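Local coordinates for protein probable L,D-transpeptidase 3 (Mycobacterium tuberculosis, PDB 6D4K) that is a probable L,D-transpeptidase of the mycobacterial cell wall that cannot make 3->3 peptidoglycan cross-links from tetrapeptide stems and may instead anchor proteins to peptidoglycan, at residues A27-L32 against T48-I53; A57-A62 against F78-N83; P72-K77 against P90-P95; A116-A121 against P256-E261; K179-I184 against V204-R209. One frame throughout, in Å; residues are numbered along the deposited sequence. Where two conformers were deposited one is given.

Contact 1: A27-L32 against T48-I53; sequences AVASVL and TFSAPI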
# COMPACT_ATOMS: atom_id res chain seq x y z
N ALA A 27 -25.25 -9.12 -11.03
CA ALA A 27 -24.62 -8.66 -12.26
C ALA A 27 -23.37 -7.84 -11.95
O ALA A 27 -23.41 -6.89 -11.16
CB ALA A 27 -25.61 -7.80 -13.05
N VAL A 28 -22.27 -8.19 -12.60
CA VAL A 28 -20.99 -7.53 -12.40
C VAL A 28 -20.81 -6.42 -13.43
O VAL A 28 -20.83 -6.67 -14.65
CB VAL A 28 -19.84 -8.54 -12.49
CG1 VAL A 28 -18.49 -7.81 -12.48
CG2 VAL A 28 -19.92 -9.52 -11.35
N ALA A 29 -20.61 -5.19 -12.95
CA ALA A 29 -20.37 -4.09 -13.86
C ALA A 29 -18.95 -4.13 -14.39
O ALA A 29 -18.72 -3.96 -15.60
CB ALA A 29 -20.65 -2.76 -13.16
N SER A 30 -17.98 -4.37 -13.51
CA SER A 30 -16.58 -4.23 -13.89
C SER A 30 -15.70 -4.93 -12.87
O SER A 30 -16.12 -5.21 -11.75
CB SER A 30 -16.20 -2.75 -14.00
OG SER A 30 -16.38 -2.11 -12.75
N VAL A 31 -14.45 -5.17 -13.29
CA VAL A 31 -13.46 -5.85 -12.48
C VAL A 31 -12.14 -5.10 -12.60
O VAL A 31 -11.79 -4.64 -13.69
CB VAL A 31 -13.28 -7.30 -12.97
CG1 VAL A 31 -11.99 -7.90 -12.45
CG2 VAL A 31 -14.48 -8.11 -12.58
N LEU A 32 -11.42 -4.99 -11.48
CA LEU A 32 -10.02 -4.56 -11.50
C LEU A 32 -9.19 -5.76 -11.07
O LEU A 32 -9.63 -6.54 -10.22
CB LEU A 32 -9.76 -3.44 -10.50
CG LEU A 32 -10.51 -2.13 -10.70
CD1 LEU A 32 -10.12 -1.18 -9.58
CD2 LEU A 32 -10.21 -1.53 -12.07
N THR A 48 -17.01 -4.91 -8.97
CA THR A 48 -18.02 -3.88 -8.77
C THR A 48 -19.33 -4.37 -9.37
O THR A 48 -19.38 -4.74 -10.55
CB THR A 48 -17.59 -2.57 -9.43
OG1 THR A 48 -16.41 -2.09 -8.79
CG2 THR A 48 -18.71 -1.52 -9.31
N PHE A 49 -20.37 -4.38 -8.55
CA PHE A 49 -21.68 -4.86 -8.96
C PHE A 49 -22.53 -3.74 -9.56
O PHE A 49 -22.38 -2.57 -9.21
CB PHE A 49 -22.42 -5.50 -7.79
CG PHE A 49 -21.78 -6.77 -7.30
CD1 PHE A 49 -22.05 -7.97 -7.94
CD2 PHE A 49 -20.92 -6.75 -6.22
CE1 PHE A 49 -21.47 -9.16 -7.50
CE2 PHE A 49 -20.31 -7.94 -5.77
CZ PHE A 49 -20.61 -9.14 -6.41
N SER A 50 -23.44 -4.11 -10.46
CA SER A 50 -24.29 -3.09 -11.08
C SER A 50 -25.25 -2.46 -10.08
O SER A 50 -25.65 -1.31 -10.26
CB SER A 50 -25.04 -3.67 -12.29
OG SER A 50 -24.13 -3.94 -13.34
N ALA A 51 -25.62 -3.18 -9.02
CA ALA A 51 -26.49 -2.63 -8.00
C ALA A 51 -26.05 -3.11 -6.62
O ALA A 51 -25.47 -4.19 -6.49
CB ALA A 51 -27.96 -3.03 -8.21
N PRO A 52 -26.32 -2.33 -5.58
CA PRO A 52 -25.95 -2.75 -4.22
C PRO A 52 -26.57 -4.08 -3.82
O PRO A 52 -27.71 -4.39 -4.16
CB PRO A 52 -26.49 -1.61 -3.35
CG PRO A 52 -26.48 -0.43 -4.25
CD PRO A 52 -26.85 -0.95 -5.60
N ILE A 53 -25.79 -4.86 -3.08
CA ILE A 53 -26.28 -6.06 -2.42
C ILE A 53 -26.37 -5.71 -0.95
O ILE A 53 -25.38 -5.81 -0.21
CB ILE A 53 -25.35 -7.25 -2.69
CG1 ILE A 53 -25.24 -7.49 -4.20
CG2 ILE A 53 -25.89 -8.47 -1.99
CD1 ILE A 53 -24.08 -8.35 -4.60
O HOH W 1 -25.63 -6.14 -9.50

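Contact 2: A57-A62 against F78-N83; sequences ANRHAA and FEWLDN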
# COMPACT_ATOMS: atom_id res chain seq x y z
N ALA A 57 -26.77 -11.51 4.06
CA ALA A 57 -26.92 -12.94 3.90
C ALA A 57 -26.80 -13.36 2.44
O ALA A 57 -26.40 -14.49 2.15
CB ALA A 57 -28.22 -13.43 4.52
N ASN A 58 -27.12 -12.45 1.50
CA ASN A 58 -26.95 -12.77 0.09
C ASN A 58 -25.51 -12.66 -0.38
O ASN A 58 -25.21 -13.06 -1.51
CB ASN A 58 -27.84 -11.88 -0.79
CG ASN A 58 -29.33 -12.14 -0.58
OD1 ASN A 58 -29.73 -13.20 -0.09
ND2 ASN A 58 -30.15 -11.17 -0.96
N ARG A 59 -24.61 -12.14 0.45
CA ARG A 59 -23.24 -11.93 -0.01
C ARG A 59 -22.51 -13.24 -0.26
O ARG A 59 -21.62 -13.28 -1.11
CB ARG A 59 -22.49 -11.01 0.96
CG ARG A 59 -23.01 -9.59 0.91
CD ARG A 59 -22.26 -8.62 1.81
NE ARG A 59 -22.71 -7.25 1.56
CZ ARG A 59 -22.24 -6.18 2.20
NH1 ARG A 59 -21.31 -6.32 3.13
NH2 ARG A 59 -22.71 -4.98 1.90
N HIS A 60 -22.87 -14.31 0.44
CA HIS A 60 -22.21 -15.58 0.17
C HIS A 60 -22.57 -16.11 -1.21
O HIS A 60 -21.71 -16.61 -1.94
CB HIS A 60 -22.54 -16.58 1.27
CG HIS A 60 -21.85 -16.27 2.56
ND1 HIS A 60 -20.49 -16.08 2.63
CD2 HIS A 60 -22.33 -16.08 3.81
CE1 HIS A 60 -20.15 -15.80 3.88
NE2 HIS A 60 -21.25 -15.80 4.61
N ALA A 61 -23.84 -15.99 -1.60
CA ALA A 61 -24.22 -16.37 -2.95
C ALA A 61 -23.55 -15.47 -3.98
O ALA A 61 -23.13 -15.93 -5.04
CB ALA A 61 -25.74 -16.39 -3.09
N ALA A 62 -23.44 -14.17 -3.68
CA ALA A 62 -22.74 -13.26 -4.60
C ALA A 62 -21.27 -13.66 -4.75
O ALA A 62 -20.75 -13.69 -5.87
CB ALA A 62 -22.91 -11.81 -4.15
N PHE A 78 -12.50 -12.89 0.36
CA PHE A 78 -13.35 -11.77 -0.02
C PHE A 78 -13.53 -10.79 1.14
O PHE A 78 -13.73 -11.20 2.29
CB PHE A 78 -14.74 -12.26 -0.45
CG PHE A 78 -14.77 -12.88 -1.82
CD1 PHE A 78 -14.63 -12.10 -2.96
CD2 PHE A 78 -14.96 -14.25 -1.98
CE1 PHE A 78 -14.70 -12.67 -4.23
CE2 PHE A 78 -15.01 -14.82 -3.24
CZ PHE A 78 -14.89 -14.03 -4.37
N GLU A 79 -13.45 -9.50 0.82
CA GLU A 79 -13.75 -8.42 1.76
C GLU A 79 -14.69 -7.45 1.06
O GLU A 79 -14.39 -6.98 -0.04
CB GLU A 79 -12.49 -7.66 2.15
CG GLU A 79 -11.36 -8.49 2.72
CD GLU A 79 -10.14 -7.64 3.05
OE1 GLU A 79 -10.05 -6.51 2.52
OE2 GLU A 79 -9.29 -8.11 3.83
N TRP A 80 -15.81 -7.13 1.70
CA TRP A 80 -16.77 -6.20 1.12
C TRP A 80 -16.35 -4.77 1.45
O TRP A 80 -16.23 -4.41 2.63
CB TRP A 80 -18.19 -6.52 1.59
CG TRP A 80 -18.67 -7.77 0.93
CD1 TRP A 80 -18.38 -9.05 1.28
CD2 TRP A 80 -19.48 -7.86 -0.25
NE1 TRP A 80 -18.96 -9.94 0.41
CE2 TRP A 80 -19.65 -9.23 -0.54
CE3 TRP A 80 -20.07 -6.90 -1.09
CZ2 TRP A 80 -20.39 -9.68 -1.64
CZ3 TRP A 80 -20.83 -7.34 -2.16
CH2 TRP A 80 -20.96 -8.72 -2.45
N LEU A 81 -16.10 -3.97 0.41
CA LEU A 81 -15.73 -2.57 0.59
C LEU A 81 -16.93 -1.64 0.62
O LEU A 81 -16.87 -0.56 1.23
CB LEU A 81 -14.78 -2.13 -0.53
CG LEU A 81 -13.52 -2.98 -0.71
CD1 LEU A 81 -12.58 -2.40 -1.76
CD2 LEU A 81 -12.82 -3.16 0.61
N ASP A 82 -18.02 -2.02 -0.04
CA ASP A 82 -19.28 -1.29 -0.09
C ASP A 82 -20.34 -2.32 -0.43
O ASP A 82 -20.03 -3.48 -0.71
CB ASP A 82 -19.22 -0.18 -1.15
CG ASP A 82 -20.07 1.04 -0.79
OD1 ASP A 82 -21.06 0.92 -0.02
OD2 ASP A 82 -19.75 2.14 -1.30
N ASN A 83 -21.61 -1.90 -0.41
CA ASN A 83 -22.70 -2.81 -0.77
C ASN A 83 -22.57 -3.32 -2.19
O ASN A 83 -23.15 -4.36 -2.52
CB ASN A 83 -24.07 -2.14 -0.65
CG ASN A 83 -24.34 -1.61 0.72
OD1 ASN A 83 -24.23 -2.33 1.72
ND2 ASN A 83 -24.72 -0.33 0.80

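Contact 3: P72-K77 against P90-P95; sequences PAMTGK and PDRFWP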
# COMPACT_ATOMS: atom_id res chain seq x y z
N PRO A 72 -1.58 -18.41 -12.68
CA PRO A 72 -1.53 -19.59 -11.80
C PRO A 72 -2.60 -19.57 -10.72
O PRO A 72 -3.08 -18.50 -10.35
CB PRO A 72 -0.15 -19.45 -11.14
CG PRO A 72 0.10 -17.98 -11.13
CD PRO A 72 -0.43 -17.52 -12.45
N ALA A 73 -2.94 -20.75 -10.19
CA ALA A 73 -3.94 -20.84 -9.14
C ALA A 73 -3.49 -20.05 -7.91
O ALA A 73 -2.29 -19.98 -7.60
CB ALA A 73 -4.16 -22.31 -8.76
N MET A 74 -4.45 -19.45 -7.22
CA MET A 74 -4.19 -18.60 -6.07
C MET A 74 -5.40 -18.71 -5.16
O MET A 74 -6.54 -18.66 -5.64
CB MET A 74 -4.02 -17.14 -6.53
CG MET A 74 -3.85 -16.13 -5.39
SD MET A 74 -2.32 -16.31 -4.46
CE MET A 74 -1.16 -15.64 -5.66
N THR A 75 -5.16 -18.89 -3.86
CA THR A 75 -6.21 -18.78 -2.86
C THR A 75 -6.32 -17.33 -2.38
O THR A 75 -5.36 -16.55 -2.45
CB THR A 75 -5.95 -19.72 -1.68
OG1 THR A 75 -4.72 -19.34 -1.05
CG2 THR A 75 -5.86 -21.18 -2.14
N GLY A 76 -7.51 -16.96 -1.89
CA GLY A 76 -7.74 -15.62 -1.42
C GLY A 76 -8.99 -15.51 -0.57
O GLY A 76 -9.66 -16.51 -0.27
N LYS A 77 -9.28 -14.29 -0.15
CA LYS A 77 -10.40 -14.04 0.75
C LYS A 77 -11.17 -12.81 0.28
O LYS A 77 -10.58 -11.81 -0.10
CB LYS A 77 -9.90 -13.80 2.18
CG LYS A 77 -9.28 -15.03 2.84
CD LYS A 77 -8.50 -14.65 4.09
CE LYS A 77 -7.94 -15.89 4.78
NZ LYS A 77 -6.88 -16.51 3.95
N PRO A 90 -5.58 -11.79 -2.55
CA PRO A 90 -4.81 -13.03 -2.66
C PRO A 90 -4.04 -13.32 -1.39
O PRO A 90 -3.51 -12.42 -0.74
CB PRO A 90 -3.86 -12.76 -3.84
CG PRO A 90 -3.75 -11.26 -3.89
CD PRO A 90 -5.10 -10.74 -3.46
N ASP A 91 -3.95 -14.61 -1.05
CA ASP A 91 -3.23 -15.00 0.16
C ASP A 91 -1.72 -14.91 -0.02
O ASP A 91 -0.98 -14.89 0.98
CB ASP A 91 -3.56 -16.45 0.49
CG ASP A 91 -4.96 -16.65 1.02
OD1 ASP A 91 -5.56 -15.71 1.60
OD2 ASP A 91 -5.45 -17.80 0.91
N ARG A 92 -1.24 -14.89 -1.26
CA ARG A 92 0.18 -14.85 -1.59
C ARG A 92 0.37 -13.78 -2.65
O ARG A 92 -0.61 -13.28 -3.21
CB ARG A 92 0.66 -16.22 -2.12
CG ARG A 92 0.03 -17.44 -1.44
CD ARG A 92 0.59 -18.73 -2.01
NE ARG A 92 0.48 -18.78 -3.47
CZ ARG A 92 -0.46 -19.44 -4.14
NH1 ARG A 92 -1.40 -20.13 -3.49
NH2 ARG A 92 -0.45 -19.42 -5.47
N PHE A 93 1.61 -13.44 -2.94
CA PHE A 93 1.89 -12.51 -4.02
C PHE A 93 1.77 -13.21 -5.37
O PHE A 93 2.16 -14.37 -5.52
CB PHE A 93 3.31 -11.95 -3.89
CG PHE A 93 3.57 -11.21 -2.61
CD1 PHE A 93 2.52 -10.69 -1.86
CD2 PHE A 93 4.86 -11.04 -2.14
CE1 PHE A 93 2.76 -10.01 -0.67
CE2 PHE A 93 5.11 -10.37 -0.95
CZ PHE A 93 4.06 -9.86 -0.22
N TRP A 94 1.23 -12.49 -6.35
CA TRP A 94 1.29 -12.94 -7.73
C TRP A 94 2.75 -13.06 -8.15
O TRP A 94 3.61 -12.31 -7.65
CB TRP A 94 0.62 -11.90 -8.65
CG TRP A 94 -0.79 -11.60 -8.32
CD1 TRP A 94 -1.29 -10.40 -7.87
CD2 TRP A 94 -1.92 -12.48 -8.45
NE1 TRP A 94 -2.65 -10.50 -7.69
CE2 TRP A 94 -3.07 -11.75 -8.05
CE3 TRP A 94 -2.07 -13.80 -8.88
CZ2 TRP A 94 -4.34 -12.32 -8.04
CZ3 TRP A 94 -3.34 -14.37 -8.87
CH2 TRP A 94 -4.46 -13.62 -8.46
N PRO A 95 3.06 -13.93 -9.11
CA PRO A 95 4.42 -13.91 -9.69
C PRO A 95 4.66 -12.59 -10.39
O PRO A 95 3.76 -12.04 -11.03
CB PRO A 95 4.40 -15.09 -10.68
CG PRO A 95 2.97 -15.26 -11.05
CD PRO A 95 2.16 -14.84 -9.84
O HOH W 2 -2.08 -20.38 -0.87
O HOH W 3 -8.06 -18.37 1.38

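Contact 4: A116-A121 against P256-E261; sequences AVVGVA and PVIVQE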
# COMPACT_ATOMS: atom_id res chain seq x y z
N ALA A 116 8.34 -7.27 -8.41
CA ALA A 116 7.87 -7.36 -7.03
C ALA A 116 8.61 -6.30 -6.22
O ALA A 116 9.77 -6.48 -5.88
CB ALA A 116 8.10 -8.76 -6.47
N VAL A 117 7.95 -5.19 -5.94
CA VAL A 117 8.58 -4.12 -5.18
C VAL A 117 7.94 -4.17 -3.81
O VAL A 117 6.77 -3.79 -3.64
CB VAL A 117 8.40 -2.75 -5.85
CG1 VAL A 117 9.07 -1.65 -5.02
CG2 VAL A 117 8.94 -2.79 -7.29
N VAL A 118 8.68 -4.70 -2.84
CA VAL A 118 8.17 -5.00 -1.51
C VAL A 118 8.84 -4.07 -0.52
O VAL A 118 10.07 -3.94 -0.51
CB VAL A 118 8.46 -6.47 -1.13
CG1 VAL A 118 7.93 -6.77 0.26
CG2 VAL A 118 7.91 -7.44 -2.17
N GLY A 119 8.03 -3.44 0.34
CA GLY A 119 8.55 -2.61 1.39
C GLY A 119 8.19 -3.16 2.76
O GLY A 119 7.02 -3.48 3.00
N VAL A 120 9.17 -3.30 3.65
CA VAL A 120 8.94 -3.84 4.98
C VAL A 120 9.34 -2.79 6.01
O VAL A 120 10.51 -2.39 6.08
CB VAL A 120 9.72 -5.15 5.21
CG1 VAL A 120 9.45 -5.68 6.61
CG2 VAL A 120 9.33 -6.19 4.17
N ALA A 121 8.37 -2.35 6.80
CA ALA A 121 8.61 -1.39 7.88
C ALA A 121 8.79 -2.15 9.18
O ALA A 121 7.96 -2.99 9.54
CB ALA A 121 7.43 -0.43 8.01
N PRO A 256 3.01 -4.83 -2.32
CA PRO A 256 2.78 -5.04 -0.89
C PRO A 256 3.69 -4.21 -0.00
O PRO A 256 4.85 -3.93 -0.31
CB PRO A 256 3.10 -6.53 -0.71
CG PRO A 256 4.14 -6.82 -1.77
CD PRO A 256 3.77 -5.92 -2.94
N VAL A 257 3.12 -3.81 1.13
CA VAL A 257 3.84 -3.15 2.20
C VAL A 257 3.53 -3.90 3.48
O VAL A 257 2.36 -4.08 3.83
CB VAL A 257 3.46 -1.66 2.34
CG1 VAL A 257 4.13 -1.03 3.56
CG2 VAL A 257 3.85 -0.92 1.07
N ILE A 258 4.57 -4.36 4.17
CA ILE A 258 4.43 -5.12 5.40
C ILE A 258 4.91 -4.25 6.55
O ILE A 258 5.98 -3.64 6.47
CB ILE A 258 5.20 -6.45 5.31
CG1 ILE A 258 4.57 -7.34 4.23
CG2 ILE A 258 5.19 -7.16 6.66
CD1 ILE A 258 5.49 -7.64 3.07
N VAL A 259 4.12 -4.19 7.61
CA VAL A 259 4.50 -3.52 8.85
C VAL A 259 4.63 -4.59 9.91
O VAL A 259 3.71 -5.38 10.13
CB VAL A 259 3.47 -2.46 9.27
CG1 VAL A 259 3.84 -1.87 10.63
CG2 VAL A 259 3.37 -1.37 8.20
N GLN A 260 5.79 -4.63 10.58
CA GLN A 260 6.03 -5.63 11.61
C GLN A 260 6.73 -4.98 12.80
O GLN A 260 7.33 -3.91 12.69
CB GLN A 260 6.88 -6.78 11.06
CG GLN A 260 8.29 -6.37 10.73
CD GLN A 260 9.01 -7.41 9.90
OE1 GLN A 260 8.39 -8.29 9.30
NE2 GLN A 260 10.34 -7.33 9.86
N GLU A 261 6.62 -5.65 13.94
CA GLU A 261 7.30 -5.22 15.15
C GLU A 261 8.80 -5.47 15.02
O GLU A 261 9.59 -4.53 15.12
CB GLU A 261 6.75 -5.96 16.39
CG GLU A 261 5.25 -6.19 16.36
CD GLU A 261 4.48 -5.15 17.17
OE1 GLU A 261 5.08 -4.15 17.59
OE2 GLU A 261 3.27 -5.35 17.40
O HOH W 4 5.97 -1.89 -1.62

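Contact 5: K179-I184 against V204-R209; sequences KERSVI and VDYAVR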
# COMPACT_ATOMS: atom_id res chain seq x y z
N LYS A 179 -0.76 6.54 -5.43
CA LYS A 179 0.47 7.33 -5.40
C LYS A 179 0.09 8.75 -5.80
O LYS A 179 -0.59 8.93 -6.82
CB LYS A 179 1.52 6.80 -6.41
CG LYS A 179 2.36 5.62 -5.97
CD LYS A 179 2.96 4.92 -7.17
CE LYS A 179 3.82 5.82 -8.05
NZ LYS A 179 4.79 4.98 -8.80
N GLU A 180 0.56 9.73 -5.05
CA GLU A 180 0.21 11.12 -5.33
C GLU A 180 1.36 12.04 -4.94
O GLU A 180 2.13 11.74 -4.03
CB GLU A 180 -1.05 11.53 -4.58
CG GLU A 180 -2.12 12.08 -5.49
CD GLU A 180 -3.27 12.69 -4.73
OE1 GLU A 180 -3.73 13.78 -5.14
OE2 GLU A 180 -3.72 12.08 -3.74
N ARG A 181 1.43 13.19 -5.61
CA ARG A 181 2.41 14.23 -5.32
C ARG A 181 1.74 15.43 -4.66
O ARG A 181 0.57 15.72 -4.92
CB ARG A 181 3.08 14.71 -6.61
CG ARG A 181 3.81 13.62 -7.37
CD ARG A 181 5.09 13.23 -6.66
NE ARG A 181 5.91 14.38 -6.32
CZ ARG A 181 6.84 14.91 -7.11
NH1 ARG A 181 7.06 14.39 -8.31
NH2 ARG A 181 7.54 15.96 -6.71
N SER A 182 2.51 16.11 -3.81
CA SER A 182 2.11 17.39 -3.22
C SER A 182 0.69 17.34 -2.65
O SER A 182 -0.12 18.25 -2.84
CB SER A 182 2.29 18.55 -4.20
OG SER A 182 3.65 18.71 -4.55
N VAL A 183 0.39 16.26 -1.94
CA VAL A 183 -0.94 16.10 -1.38
C VAL A 183 -0.99 16.72 0.01
O VAL A 183 -0.03 16.66 0.78
CB VAL A 183 -1.38 14.62 -1.39
CG1 VAL A 183 -0.61 13.81 -0.36
CG2 VAL A 183 -2.88 14.52 -1.15
N ILE A 184 -2.12 17.35 0.32
CA ILE A 184 -2.30 17.98 1.62
C ILE A 184 -2.73 16.91 2.61
O ILE A 184 -3.72 16.20 2.38
CB ILE A 184 -3.34 19.11 1.55
CG1 ILE A 184 -2.84 20.23 0.63
CG2 ILE A 184 -3.65 19.64 2.94
CD1 ILE A 184 -1.52 20.84 1.07
N VAL A 204 2.68 17.14 1.54
CA VAL A 204 3.55 15.97 1.50
C VAL A 204 3.96 15.74 0.06
O VAL A 204 3.11 15.58 -0.82
CB VAL A 204 2.83 14.74 2.08
CG1 VAL A 204 3.67 13.50 1.88
CG2 VAL A 204 2.53 14.96 3.56
N ASP A 205 5.28 15.71 -0.18
CA ASP A 205 5.80 15.73 -1.54
C ASP A 205 5.49 14.43 -2.28
O ASP A 205 4.91 14.44 -3.37
CB ASP A 205 7.30 15.98 -1.51
CG ASP A 205 7.81 16.62 -2.79
OD1 ASP A 205 7.11 16.55 -3.83
OD2 ASP A 205 8.91 17.21 -2.75
N TYR A 206 5.91 13.29 -1.71
CA TYR A 206 5.65 11.98 -2.28
C TYR A 206 4.79 11.22 -1.29
O TYR A 206 5.12 11.17 -0.10
CB TYR A 206 6.96 11.21 -2.53
CG TYR A 206 7.87 11.88 -3.52
CD1 TYR A 206 7.80 11.60 -4.88
CD2 TYR A 206 8.80 12.83 -3.10
CE1 TYR A 206 8.62 12.22 -5.79
CE2 TYR A 206 9.64 13.46 -4.01
CZ TYR A 206 9.54 13.15 -5.35
OH TYR A 206 10.38 13.78 -6.25
N ALA A 207 3.68 10.64 -1.76
CA ALA A 207 2.72 10.02 -0.86
C ALA A 207 2.23 8.71 -1.46
O ALA A 207 1.57 8.71 -2.51
CB ALA A 207 1.54 10.95 -0.58
N VAL A 208 2.54 7.60 -0.78
CA VAL A 208 2.14 6.26 -1.19
C VAL A 208 1.09 5.80 -0.19
O VAL A 208 1.41 5.51 0.97
CB VAL A 208 3.35 5.30 -1.21
CG1 VAL A 208 2.93 3.92 -1.67
CG2 VAL A 208 4.47 5.86 -2.08
N ARG A 209 -0.18 5.77 -0.60
CA ARG A 209 -1.27 5.44 0.32
C ARG A 209 -1.37 3.92 0.46
O ARG A 209 -1.38 3.20 -0.54
CB ARG A 209 -2.59 5.98 -0.21
CG ARG A 209 -3.76 5.65 0.70
CD ARG A 209 -5.10 5.86 0.00
NE ARG A 209 -5.33 7.26 -0.32
CZ ARG A 209 -6.07 8.08 0.43
NH1 ARG A 209 -6.65 7.64 1.54
NH2 ARG A 209 -6.24 9.34 0.06

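Contact 1: A27-L32 against T48-I53
A classic beta bulge joins the antiparallel strands 28-32 and 45-49 in the bacterial Ig-like domain. A29 and S30 both face T48. The carbonyl oxygen of T48 accepts from both of their backbone N-H groups. A29 N lies 2.7 Å from T48 O, in the carbonyl plane, and the longer bond from S30 N to T48 O spans 3.3 Å. The return bond runs from T48 N to S30 O at 2.9 Å and is almost straight, 173° at the hydrogen. Beyond the bulge, S50 N donates to A27 O over 2.9 Å. A water also donates to A27 O and accepts from A51 N, so it ties A27 to the loop that follows strand 45-49.

S30 OG sits 3.6 Å from T48 CB, both side chains being on one face of the sheet. It is placed there by a first torsion of 60°, between the backbone N and the carbonyl carbon. At the V28-F49 pair the side chains diverge, yet V28 CG2 still reaches F49 CE1 at 4.2 Å, obliquely to the ring. I53 CD1 lies over the centre of one F49 face, 3.7 Å above the plane.

Strand 28-32 is an outermost strand of a four-stranded antiparallel sheet. Strand 45-49 separates it from strand 85-90, where V85 touches T48 and V86 touches F49. V66 packs on both V28 and F49.

Contact 2: A57-A62 against F78-N83
W80 NE1 donates to E63 OE2, one turn along the helix from R59, and R59 itself is laid over the W80 ring. The arginine chain is extended from CG to NE and runs over one face of the indole. Its CD stands 3.5 Å from the centroid of the five-membered ring, a CH-pi contact 12° off the normal. Further out, the guanidinium lies flat on the ring, with centres 4.5 Å apart and planes at 10°. R59 NH1 reaches W80 CB at 3.5 Å. R59 NH2 comes near N83 OD1, but the angle is too poor for a hydrogen bond. At the indole edge, A62 CB meets W80 CH2 at 4.0 Å.

Within the bacterial Ig-like domain, the contact sets helix 59-65 against strand 76-80. V86 of strand 85-90 also touches W80. F26 and I53 pack on A62.

Contact 3: P72-K77 against P90-P95
Polar bonds centre on the D91 carboxylate. K77 NZ forms a salt bridge to D91 OD1 at 2.8 Å, from above the carboxylate plane. T75 OG1 donates to D91 OD2 at 2.6 Å, on the anti side, tilted from the plane. One water donates to D91 OD2 and G76 O; another joins T75 OG1 to R92 NH1.

Two bonds use backbone carbonyls. D91 N donates to T75 O at 2.8 Å. R92 NH2 meets A73 O at 2.9 Å on a carbonyl lone pair. T75 N is buried here with no partner.

M74 makes most of the side-chain packing. Its SD lies 3.6 Å above the centre of the R92 guanidinium. Bends at chi2 and chi3 (67° and 74°) bring CE to 3.4 Å from R92 O. M74 CB packs on W94 CZ3 at 3.7 Å, and the sulfur makes a distant Met-aromatic contact above the indole face. P90 CB touches M74 CG, and P72 CG meets P95 CG at 4.0 Å.

Within the Ig-like domain this joins the start of strand 76-80 to the end of strand 85-90. W88 touches M74 and W94. W94 NE1 donates to H43 O, and F111 meets its ring edge-to-face.

Contact 4: A116-A121 against P256-E261
Strands 117-121 and 256-260 run parallel, 15° apart, with their axes 4.7 Å apart at closest approach. G119 pairs with V257, V120 with I258 and A121 with V259. Four backbone bonds alternate between the strands. I258 N donates to G119 O, and Q260 N to A121 O, each at 2.9 Å. In the other direction A121 N reaches I258 O at 2.7 Å, while G119 N to P256 O is longer at 3.3 Å. A water donates to both V117 O and P256 O, bridging the start of the pair.

On the face bearing V118, V120 and I258, I258 CD1 meets V118 CG1 at 3.8 Å. V118 CG2 packs on P256 CG at the same distance, the two side chains crossing at about a right angle. V120 CG1 lies 3.7 Å from the amide carbon CD of Q260. A first torsion of 68° sets Q260 CG near A121 O. The other face has A121 CB by V259 CG2 at 4.2 Å. F128 and I237 also touch A121 on that side.

Backbone bonds thus fix the alignment, and mostly apolar side chains pack on both faces. The nearly C-terminal strand is thereby built into the catalytic-domain sheet beside strand 117-122.

Contact 5: K179-I184 against V204-R209
The guanidinium of R181 lies on the ring of Y206, with planes 17° apart and centres 4.0 Å apart. Y206 CE1 sits under the middle of one guanidinium face. Seen from the tyrosine, the stack is off-centre, with R181 NE 3.5 Å above the ring toward its rim. It is also a cation-pi contact. At the guanidinium edge is D205. R181 NH2 makes a salt bridge to D205 OD1 at 3.0 Å on the syn side, tilted from the carboxylate plane, and R181 NE donates to D205 O at 3.1 Å. The arginine chain bends at chi2 and chi3 (-73° and -50°), which lays it alongside both partners. D205 O also accepts from S182 N at 3.0 Å, from the opposite face of its carbonyl plane. The second carboxylate oxygen, D205 OD2, is bridged to R241.

Backbone pairing flanks this group. E180 N donates to A207 O at 2.9 Å, and A207 N returns a bond to E180 O. V204 N donates to V183 O. S182 and V183 both face V204, a G1 beta bulge. On the side away from Y206, V183 CG1 packs on A207 CB at 3.6 Å.

Both segments turn a corner here, passing between the strand pair 172-180 and 207-209 and the pair 183-186 and 201-204. Helix 241-250 covers the Y206 side through R241, E245 and Y248. V204 touches H218 of strand 216-219, the predicted proton donor/acceptor.

How the contacts relate
From the N terminus, contact 1 closes a 15-residue loop between strands 28-32 and 45-49. Contact 2 follows and closes another of 15 residues, bringing helix 59-65 against strand 76-80; I53 and N83 join the two contacts through a probable backbone hydrogen bond, and F49 packs on W80. Contact 3 closes a 12-residue loop and crosses contact 2, because their segments alternate and both use strand 76-80. F93 of contact 3 packs on P256, I258 and V118 of contact 4, so the Ig-like and catalytic domains meet there. Contact 4 closes the longest loop, 134 residues. Contact 5 is nested inside it, on the same sheet through neighbouring strands 172-180 and 256-260.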